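Local coordinates for extracellular solute-binding protein family 5 (Brucella melitensis, PDB 4ONY) that probably binds peptides or related solutes in the periplasm and delivers them to an ABC transporter for uptake, at residues D300-G305 with S583-P588. Numbering follows the deposited sequence.
Sequences DTFEKG and SGYQLP
The nearest CA atoms across the contact are those of Lys304 and Gly584, 4.4 Å apart, yet no hydrogen bond joins residues 300-305 to 583-588. The contact is mainly apolar. Tyr585 CB sits over the centre of one face of the Phe302 ring in a CH-pi contact, 3.7 Å from the centroid and 3° off the ring normal. With CG between the backbone N and the carbonyl carbon (chi1 66°), the Tyr585 ring swings beside Phe302, and its CD2 lies 3.9 Å from Phe302 CD1. The two ring planes meet obliquely at 49°. Lys304 packs through its aliphatic base, with CB 3.7 Å from Gly584 CA. Its amine leads away and bonds to Thr306. Gly584 has a positive phi. Within the turn, Gln586 NE2 donates to Gly584 O at 3.2 Å, from above the carbonyl plane. His576 meets the Phe302 ring edge-to-face. This is structural packing in a family 5 solute-binding protein. It joins edge strand 297-302 of a three-stranded antiparallel sheet, and the residues that follow it, to a C-terminal loop. In the central strand 566-571, Gln566 pairs with Phe302 through its backbone and takes Tyr585 N on OE1, while the Tyr585 side chain reaches Val568 and Ile276 of strand 274-277.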
loop_
_atom_site.group_PDB
_atom_site.type_symbol
_atom_site.label_atom_id
_atom_site.label_comp_id
_atom_site.label_asym_id
_atom_site.label_seq_id
_atom_site.Cartn_x
_atom_site.Cartn_y
_atom_site.Cartn_z
ATOM N N ASP A 300 9.415 17.861 -8.847
ATOM C CA ASP A 300 8.154 18.117 -8.166
ATOM C C ASP A 300 8.110 17.350 -6.843
ATOM O O ASP A 300 8.650 16.248 -6.742
ATOM C CB ASP A 300 6.948 17.636 -8.964
ATOM C CG ASP A 300 6.286 18.709 -9.762
ATOM O OD1 ASP A 300 6.599 19.877 -9.573
ATOM O OD2 ASP A 300 5.440 18.390 -10.610
ATOM N N THR A 301 7.419 17.916 -5.872
ATOM C CA THR A 301 7.118 17.218 -4.671
ATOM C C THR A 301 5.626 17.302 -4.318
ATOM O O THR A 301 4.950 18.279 -4.649
ATOM C CB THR A 301 7.917 17.771 -3.515
ATOM O OG1 THR A 301 7.322 19.000 -3.131
ATOM C CG2 THR A 301 9.399 17.956 -3.874
ATOM N N PHE A 302 5.138 16.248 -3.670
ATOM C CA PHE A 302 3.736 16.121 -3.303
ATOM C C PHE A 302 3.605 15.560 -1.885
ATOM O O PHE A 302 4.523 14.944 -1.377
ATOM C CB PHE A 302 3.054 15.142 -4.254
ATOM C CG PHE A 302 3.229 15.467 -5.717
ATOM C CD1 PHE A 302 4.310 14.977 -6.412
ATOM C CD2 PHE A 302 2.313 16.223 -6.392
ATOM C CE1 PHE A 302 4.503 15.266 -7.746
ATOM C CE2 PHE A 302 2.464 16.513 -7.721
ATOM C CZ PHE A 302 3.593 16.057 -8.398
ATOM N N GLU A 303 2.469 15.806 -1.239
ATOM C CA GLU A 303 2.198 15.177 0.025
ATOM C C GLU A 303 0.971 14.375 -0.128
ATOM O O GLU A 303 0.179 14.613 -1.031
ATOM C CB GLU A 303 1.991 16.210 1.126
ATOM C CG GLU A 303 3.252 16.950 1.453
ATOM C CD GLU A 303 3.005 18.042 2.483
ATOM O OE1 GLU A 303 2.632 19.173 2.053
ATOM O OE2 GLU A 303 3.200 17.753 3.681
ATOM N N LYS A 304 0.817 13.410 0.736
ATOM C CA LYS A 304 -0.340 12.547 0.675
ATOM C C LYS A 304 -0.803 12.291 2.098
ATOM O O LYS A 304 -0.017 12.405 3.036
ATOM C CB LYS A 304 -0.001 11.254 -0.062
ATOM C CG LYS A 304 1.000 10.346 0.642
ATOM C CD LYS A 304 1.329 9.179 -0.280
ATOM C CE LYS A 304 2.349 8.214 0.318
ATOM N NZ LYS A 304 1.710 7.295 1.290
ATOM N N GLY A 305 -2.081 11.951 2.230
ATOM C CA GLY A 305 -2.667 11.627 3.489
ATOM C C GLY A 305 -2.932 10.136 3.695
ATOM O O GLY A 305 -3.394 9.748 4.753
ATOM N N SER A 583 -4.588 10.548 -1.933
ATOM C CA SER A 583 -3.672 9.450 -2.266
ATOM C C SER A 583 -2.341 9.891 -2.860
ATOM O O SER A 583 -1.491 9.061 -3.127
ATOM C CB SER A 583 -4.307 8.441 -3.195
ATOM O OG SER A 583 -5.425 7.787 -2.622
ATOM N N GLY A 584 -2.136 11.188 -3.034
ATOM C CA GLY A 584 -0.891 11.670 -3.585
ATOM C C GLY A 584 -1.051 11.895 -5.080
ATOM O O GLY A 584 -2.178 11.937 -5.581
ATOM N N TYR A 585 0.054 12.080 -5.795
ATOM C CA TYR A 585 -0.040 12.447 -7.211
ATOM C C TYR A 585 -0.768 11.331 -7.968
ATOM O O TYR A 585 -0.634 10.160 -7.626
ATOM C CB TYR A 585 1.358 12.754 -7.839
ATOM C CG TYR A 585 2.262 11.505 -7.903
ATOM C CD1 TYR A 585 2.175 10.618 -8.955
ATOM C CD2 TYR A 585 3.144 11.234 -6.877
ATOM C CE1 TYR A 585 2.949 9.453 -8.986
ATOM C CE2 TYR A 585 3.940 10.102 -6.877
ATOM C CZ TYR A 585 3.825 9.197 -7.925
ATOM O OH TYR A 585 4.598 8.079 -7.939
ATOM N N GLN A 586 -1.463 11.693 -9.047
ATOM C CA GLN A 586 -2.214 10.736 -9.845
ATOM C C GLN A 586 -1.891 10.921 -11.336
ATOM O O GLN A 586 -2.418 11.810 -11.990
ATOM C CB GLN A 586 -3.701 10.988 -9.617
ATOM C CG GLN A 586 -4.163 10.791 -8.213
ATOM C CD GLN A 586 -4.004 9.374 -7.798
ATOM O OE1 GLN A 586 -4.444 8.472 -8.501
ATOM N NE2 GLN A 586 -3.357 9.147 -6.655
ATOM N N LEU A 587 -0.989 10.086 -11.841
ATOM C CA LEU A 587 -0.537 10.175 -13.216
ATOM C C LEU A 587 -1.651 10.192 -14.241
ATOM O O LEU A 587 -1.521 10.869 -15.274
ATOM C CB LEU A 587 0.427 9.039 -13.559
ATOM C CG LEU A 587 1.737 9.012 -12.790
ATOM C CD1 LEU A 587 2.648 7.969 -13.409
ATOM C CD2 LEU A 587 2.412 10.398 -12.824
ATOM N N PRO A 588 -2.754 9.422 -14.009
ATOM C CA PRO A 588 -3.832 9.432 -14.993
ATOM C C PRO A 588 -4.521 10.803 -15.181
ATOM O O PRO A 588 -5.250 10.969 -16.142
ATOM C CB PRO A 588 -4.841 8.419 -14.431
ATOM C CG PRO A 588 -4.014 7.491 -13.626
ATOM C CD PRO A 588 -2.931 8.350 -13.017
#